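Local coordinates for 3-oxoadipate enol-lactonase (Burkholderia xenovorans, PDB 2XUA), which probably hydrolyses 3-oxoadipate enol-lactone, a ring-opening step in the bacterial breakdown of catechol, at residues 32-37 with 98-103; 28-33 with 54-59. All coordinates share one frame; numbering follows the deposited sequence.

Interaction 1: 32-37 with 98-103. With SHF (laevulinic acid), chain C.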
loop_
_atom_site.group_PDB
_atom_site.type_symbol
_atom_site.label_atom_id
_atom_site.label_comp_id
_atom_site.label_asym_id
_atom_site.label_seq_id
_atom_site.Cartn_x
_atom_site.Cartn_y
_atom_site.Cartn_z
ATOM N N SER B 32 -7.578 -13.299 -3.743
ATOM C CA SER B 32 -7.234 -13.591 -2.362
ATOM C C SER B 32 -5.731 -13.656 -2.170
ATOM O O SER B 32 -5.031 -14.229 -2.984
ATOM C CB SER B 32 -7.952 -14.897 -1.944
ATOM O OG SER B 32 -7.731 -15.080 -0.545
ATOM N N ASN B 33 -5.230 -12.966 -1.146
ATOM C CA ASN B 33 -3.821 -12.570 -1.030
ATOM C C ASN B 33 -2.948 -13.719 -0.431
ATOM O O ASN B 33 -3.434 -14.704 0.139
ATOM C CB ASN B 33 -3.638 -11.418 -0.022
ATOM C CG ASN B 33 -4.544 -10.214 -0.267
ATOM O OD1 ASN B 33 -4.752 -9.389 0.631
ATOM N ND2 ASN B 33 -5.110 -10.123 -1.438
ATOM N N SER B 34 -1.651 -13.543 -0.583
ATOM C CA SER B 34 -0.637 -14.400 0.075
ATOM C C SER B 34 -0.481 -14.046 1.542
ATOM O O SER B 34 -0.695 -12.874 1.957
ATOM C CB SER B 34 0.711 -14.112 -0.608
ATOM O OG SER B 34 1.629 -15.193 -0.302
ATOM N N LEU B 35 -0.027 -15.021 2.348
ATOM C CA LEU B 35 0.446 -14.712 3.698
ATOM C C LEU B 35 1.453 -13.548 3.756
ATOM O O LEU B 35 2.430 -13.547 3.034
ATOM C CB LEU B 35 1.060 -15.983 4.334
ATOM C CG LEU B 35 1.559 -15.908 5.747
ATOM C CD1 LEU B 35 0.389 -15.692 6.689
ATOM C CD2 LEU B 35 2.292 -17.215 6.015
ATOM N N GLY B 36 1.252 -12.596 4.690
ATOM C CA GLY B 36 2.157 -11.459 4.881
ATOM C C GLY B 36 1.988 -10.372 3.814
ATOM O O GLY B 36 2.852 -9.517 3.688
ATOM N N THR B 37 0.873 -10.389 3.053
ATOM C CA THR B 37 0.614 -9.291 2.091
ATOM C C THR B 37 -0.722 -8.653 2.441
ATOM O O THR B 37 -1.466 -9.170 3.257
ATOM C CB THR B 37 0.567 -9.775 0.623
ATOM O OG1 THR B 37 -0.553 -10.640 0.465
ATOM C CG2 THR B 37 1.839 -10.564 0.273
ATOM N N GLY B 98 -6.485 -16.615 -6.488
ATOM C CA GLY B 98 -5.820 -16.551 -5.183
ATOM C C GLY B 98 -4.395 -16.967 -5.367
ATOM O O GLY B 98 -4.107 -17.796 -6.236
ATOM N N LEU B 99 -3.519 -16.332 -4.597
ATOM C CA LEU B 99 -2.110 -16.593 -4.684
ATOM C C LEU B 99 -1.631 -17.169 -3.352
ATOM O O LEU B 99 -1.904 -16.621 -2.325
ATOM C CB LEU B 99 -1.313 -15.338 -5.048
ATOM C CG LEU B 99 0.143 -15.597 -5.505
ATOM C CD1 LEU B 99 0.569 -14.657 -6.638
ATOM C CD2 LEU B 99 1.140 -15.551 -4.384
ATOM N N SER B 100 -0.902 -18.295 -3.447
ATOM C CA SER B 100 -0.417 -19.066 -2.291
ATOM C C SER B 100 -1.508 -19.504 -1.304
ATOM O O SER B 100 -2.367 -20.262 -1.713
ATOM C CB SER B 100 0.806 -18.409 -1.595
ATOM O OG SER B 100 1.458 -19.488 -0.884
HETATM N N MSE B 101 -1.507 -19.050 -0.044
HETATM C CA MSE B 101 -2.725 -19.341 0.823
HETATM C C MSE B 101 -4.045 -18.867 0.175
HETATM O O MSE B 101 -5.091 -19.439 0.447
HETATM C CB MSE B 101 -2.636 -18.741 2.199
HETATM C CG MSE B 101 -2.893 -17.249 2.177
HETATM SE SE MSE B 101 -2.776 -16.526 3.900
HETATM C CE MSE B 101 -4.350 -17.378 4.786
ATOM N N GLY B 102 -3.973 -17.859 -0.712
ATOM C CA GLY B 102 -5.173 -17.472 -1.482
ATOM C C GLY B 102 -5.584 -18.549 -2.462
ATOM O O GLY B 102 -6.785 -18.846 -2.622
ATOM N N GLY B 103 -4.595 -19.160 -3.125
ATOM C CA GLY B 103 -4.882 -20.275 -4.057
ATOM C C GLY B 103 -5.440 -21.446 -3.277
ATOM O O GLY B 103 -6.400 -22.074 -3.728
HETATM C C4 SHF C . 4.708 -16.060 3.562
HETATM C C5 SHF C . 3.814 -15.648 2.385
HETATM C C3 SHF C . 5.386 -17.440 3.566
HETATM C C2 SHF C . 5.623 -18.162 2.215
HETATM C C1 SHF C . 6.814 -19.208 2.295
HETATM O O4 SHF C . 4.919 -15.257 4.491
HETATM O O1 SHF C . 7.901 -18.766 1.878
HETATM O OH1 SHF C . 6.635 -20.419 2.663
HETATM O O HOH W 1 3.203 -17.780 0.501
HETATM O O HOH W 2 0.408 -17.583 1.447
#
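Residues 32-34 run alongside the end of strand 94-99 in parallel fashion, S32 bridging G98, and a backbone bond from L99 N to S32 O, 3.1 Å long and nearly straight at 162°, joins the two segments. The second segment, with its G-x-S-x-G sequence, fits the nucleophile elbow of the alpha/beta hydrolase fold: the chain turns sharply from strand into helix at S100, whose phi of 55° is the strained conformation expected of that turn, and S100 is probably the nucleophile of a Ser-His-Asp triad with H244 and D217. The glycines let the strand, the helix and the neighbouring loop come together; G102, without a side chain, lets its CA approach S32 O in a CA-H...O contact of 3.6 Å. On the loop side, S34 lines the ligand pocket, and its OG, anti to the backbone nitrogen, is placed against S100 CB at 3.6 Å. One water links the two serine hydroxyls, 3.1 Å from S34 OG and 2.8 Å from S100 OG. A second water accepts from both L35 N and M101 N; these two amides, one from each segment, converge in the way expected of an oxyanion hole. The selenomethionine M101 packs against the loop: its chi1 of 76° sets CG between the backbone nitrogen and carbonyl carbon, close to N33 O, and the extended chi2 carries SE to L35, 3.5 Å from L35 N and close to CB. L35 in turn lines the ligand pocket with its branched end, while helix 183-195 packs against both L35 and M101. The turn from S34 to T37 is type II, and S34 O accepts from T37 N and, at 2.7 Å, from T37 OG1.

Interaction 2: 28-33 with 54-59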
loop_
_atom_site.group_PDB
_atom_site.type_symbol
_atom_site.label_atom_id
_atom_site.label_comp_id
_atom_site.label_asym_id
_atom_site.label_seq_id
_atom_site.Cartn_x
_atom_site.Cartn_y
_atom_site.Cartn_z
ATOM N N TRP B 28 -18.320 -11.010 -11.413
ATOM C CA TRP B 28 -17.417 -10.687 -10.327
ATOM C C TRP B 28 -16.143 -11.522 -10.405
ATOM O O TRP B 28 -16.164 -12.646 -10.906
ATOM C CB TRP B 28 -18.107 -10.991 -9.017
ATOM C CG TRP B 28 -18.968 -9.872 -8.546
ATOM C CD1 TRP B 28 -20.325 -9.826 -8.614
ATOM C CD2 TRP B 28 -18.553 -8.700 -7.846
ATOM N NE1 TRP B 28 -20.779 -8.659 -8.040
ATOM C CE2 TRP B 28 -19.714 -7.932 -7.593
ATOM C CE3 TRP B 28 -17.315 -8.176 -7.477
ATOM C CZ2 TRP B 28 -19.674 -6.674 -6.965
ATOM C CZ3 TRP B 28 -17.266 -6.910 -6.783
ATOM C CH2 TRP B 28 -18.433 -6.189 -6.550
ATOM N N ILE B 29 -15.037 -10.958 -9.912
ATOM C CA ILE B 29 -13.819 -11.732 -9.590
ATOM C C ILE B 29 -13.397 -11.356 -8.178
ATOM O O ILE B 29 -13.443 -10.149 -7.825
ATOM C CB ILE B 29 -12.699 -11.633 -10.640
ATOM C CG1 ILE B 29 -11.548 -12.585 -10.280
ATOM C CG2 ILE B 29 -12.245 -10.174 -10.809
ATOM C CD1 ILE B 29 -10.355 -12.455 -11.279
ATOM N N VAL B 30 -13.051 -12.365 -7.355
ATOM C CA VAL B 30 -12.567 -12.098 -5.983
ATOM C C VAL B 30 -11.112 -12.504 -6.003
ATOM O O VAL B 30 -10.777 -13.544 -6.542
ATOM C CB VAL B 30 -13.307 -12.994 -4.952
ATOM C CG1 VAL B 30 -12.681 -12.881 -3.520
ATOM C CG2 VAL B 30 -14.819 -12.656 -4.943
ATOM N N LEU B 31 -10.244 -11.670 -5.451
ATOM C CA LEU B 31 -8.795 -12.004 -5.455
ATOM C C LEU B 31 -8.490 -12.361 -3.998
ATOM O O LEU B 31 -8.993 -11.677 -3.102
ATOM C CB LEU B 31 -8.023 -10.729 -5.861
ATOM C CG LEU B 31 -8.364 -10.276 -7.289
ATOM C CD1 LEU B 31 -7.460 -9.066 -7.765
ATOM C CD2 LEU B 31 -8.221 -11.468 -8.267
ATOM N N SER B 32 -7.578 -13.299 -3.743
ATOM C CA SER B 32 -7.234 -13.591 -2.362
ATOM C C SER B 32 -5.731 -13.656 -2.170
ATOM O O SER B 32 -5.031 -14.229 -2.984
ATOM C CB SER B 32 -7.952 -14.897 -1.944
ATOM O OG SER B 32 -7.731 -15.080 -0.545
ATOM N N ASN B 33 -5.230 -12.966 -1.146
ATOM C CA ASN B 33 -3.821 -12.570 -1.030
ATOM C C ASN B 33 -2.948 -13.719 -0.431
ATOM O O ASN B 33 -3.434 -14.704 0.139
ATOM C CB ASN B 33 -3.638 -11.418 -0.022
ATOM C CG ASN B 33 -4.544 -10.214 -0.267
ATOM O OD1 ASN B 33 -4.752 -9.389 0.631
ATOM N ND2 ASN B 33 -5.110 -10.123 -1.438
ATOM N N ARG B 54 -16.270 -6.994 -12.313
ATOM C CA ARG B 54 -16.290 -6.258 -11.059
ATOM C C ARG B 54 -15.317 -6.994 -10.105
ATOM O O ARG B 54 -15.358 -8.224 -10.002
ATOM C CB ARG B 54 -17.708 -6.171 -10.445
ATOM C CG ARG B 54 -18.616 -5.277 -11.306
ATOM C CD ARG B 54 -20.060 -5.364 -10.854
ATOM N NE ARG B 54 -20.650 -6.663 -11.190
ATOM C CZ ARG B 54 -21.741 -7.123 -10.596
ATOM N NH1 ARG B 54 -22.325 -6.380 -9.619
ATOM N NH2 ARG B 54 -22.218 -8.316 -10.956
ATOM N N VAL B 55 -14.386 -6.214 -9.525
ATOM C CA VAL B 55 -13.297 -6.725 -8.714
ATOM C C VAL B 55 -13.461 -6.521 -7.247
ATOM O O VAL B 55 -13.646 -5.395 -6.754
ATOM C CB VAL B 55 -11.937 -6.135 -9.147
ATOM C CG1 VAL B 55 -10.817 -6.881 -8.367
ATOM C CG2 VAL B 55 -11.741 -6.333 -10.697
ATOM N N LEU B 56 -13.384 -7.612 -6.501
ATOM C CA LEU B 56 -13.314 -7.544 -5.074
ATOM C C LEU B 56 -11.971 -8.012 -4.548
ATOM O O LEU B 56 -11.537 -9.163 -4.846
ATOM C CB LEU B 56 -14.422 -8.444 -4.481
ATOM C CG LEU B 56 -14.496 -8.594 -2.982
ATOM C CD1 LEU B 56 -14.685 -7.173 -2.333
ATOM C CD2 LEU B 56 -15.669 -9.554 -2.570
ATOM N N ARG B 57 -11.328 -7.146 -3.768
ATOM C CA ARG B 57 -10.120 -7.513 -3.009
ATOM C C ARG B 57 -10.403 -7.351 -1.535
ATOM O O ARG B 57 -11.292 -6.551 -1.145
ATOM C CB ARG B 57 -8.970 -6.565 -3.368
ATOM C CG ARG B 57 -8.419 -6.839 -4.750
ATOM C CD ARG B 57 -7.292 -5.790 -4.996
ATOM N NE ARG B 57 -7.886 -4.506 -5.375
ATOM C CZ ARG B 57 -7.258 -3.304 -5.317
ATOM N NH1 ARG B 57 -6.044 -3.189 -4.829
ATOM N NH2 ARG B 57 -7.844 -2.196 -5.771
ATOM N N TYR B 58 -9.628 -8.030 -0.688
ATOM C CA TYR B 58 -9.846 -7.895 0.725
ATOM C C TYR B 58 -8.549 -8.238 1.454
ATOM O O TYR B 58 -7.657 -8.871 0.891
ATOM C CB TYR B 58 -11.041 -8.803 1.171
ATOM C CG TYR B 58 -10.716 -10.269 1.158
ATOM C CD1 TYR B 58 -10.423 -10.960 2.352
ATOM C CD2 TYR B 58 -10.736 -10.992 -0.022
ATOM C CE1 TYR B 58 -10.078 -12.343 2.329
ATOM C CE2 TYR B 58 -10.406 -12.356 -0.056
ATOM C CZ TYR B 58 -10.057 -13.002 1.121
ATOM O OH TYR B 58 -9.753 -14.330 1.082
ATOM N N ASP B 59 -8.442 -7.765 2.682
ATOM C CA ASP B 59 -7.348 -8.159 3.563
ATOM C C ASP B 59 -7.796 -9.396 4.326
ATOM O O ASP B 59 -8.764 -9.367 5.110
ATOM C CB ASP B 59 -6.964 -7.017 4.497
ATOM C CG ASP B 59 -6.163 -5.921 3.769
ATOM O OD1 ASP B 59 -5.741 -6.164 2.651
ATOM O OD2 ASP B 59 -5.929 -4.818 4.292
HETATM O O HOH W 3 -7.556 -9.333 -2.311
HETATM O O HOH W 4 -7.071 -11.638 0.636
#
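The W28 indole carries R54 CB over one face, a CH-pi contact 3.6 Å from the centroid of the six-membered ring and only 9° off its normal, while at its edge, in plane, lies L56 N. These groups belong to two neighbouring parallel strands, 28-32 and 54-58, joined through helix 43-52 in a beta-alpha-beta unit of the alpha/beta hydrolase sheet. The R54 guanidinium in turn has W28 NE1 over one face, with the two planes 40° apart, so the pair is inclined and not stacked flat; R54 NE and NH1 bond instead to the carbonyls of A26 and R22. On the Y58 ring, a water sits 3.3 Å above the centre of one face. Three backbone bonds tie the strands: I29 N to R54 O, L56 N to I29 O, and L31 N to L56 O. W28, V30 and L56 share one face of the sheet, with V30 CG2 against L56 CD2; the other bears I29 and V55, which lie side by side and pack on L49 of helix 43-52. Beyond the last direct backbone bond water takes over: one molecule joins L31 O to Y58 N, and the water over the tyrosine ring joins N33 N to Y58 O. The R57 guanidinium forms salt bridges with D19 and with D176 of the second subunit. The tyrosine's chi1 of 72° sets CG between its backbone nitrogen and carbonyl carbon, swinging the ring back across L31 O until Y58 OH hydrogen-bonds S32 OG at 2.7 Å.

Interactions 1 and 2 share S32 and N33, and their centres are about 11 Å apart: strand 28-32 is flanked in the sheet by strand 54-58 and by strand 94-99, so interaction 2 lies on one edge of it and interaction 1 begins on the other. S32 serves both, its carbonyl turned to the probable nucleophile elbow and its hydroxyl to Y58. Past this residue the chain leaves the sheet for the ligand pocket, where S34 and L35 meet laevulinic acid, itself hydrogen-bonded by Y186 and R157; the side chain of N33 is about 9 Å from the bound laevulinic acid. The principle is a familiar one in this fold: regular strand pairing sets the starting point of loops that form the active site.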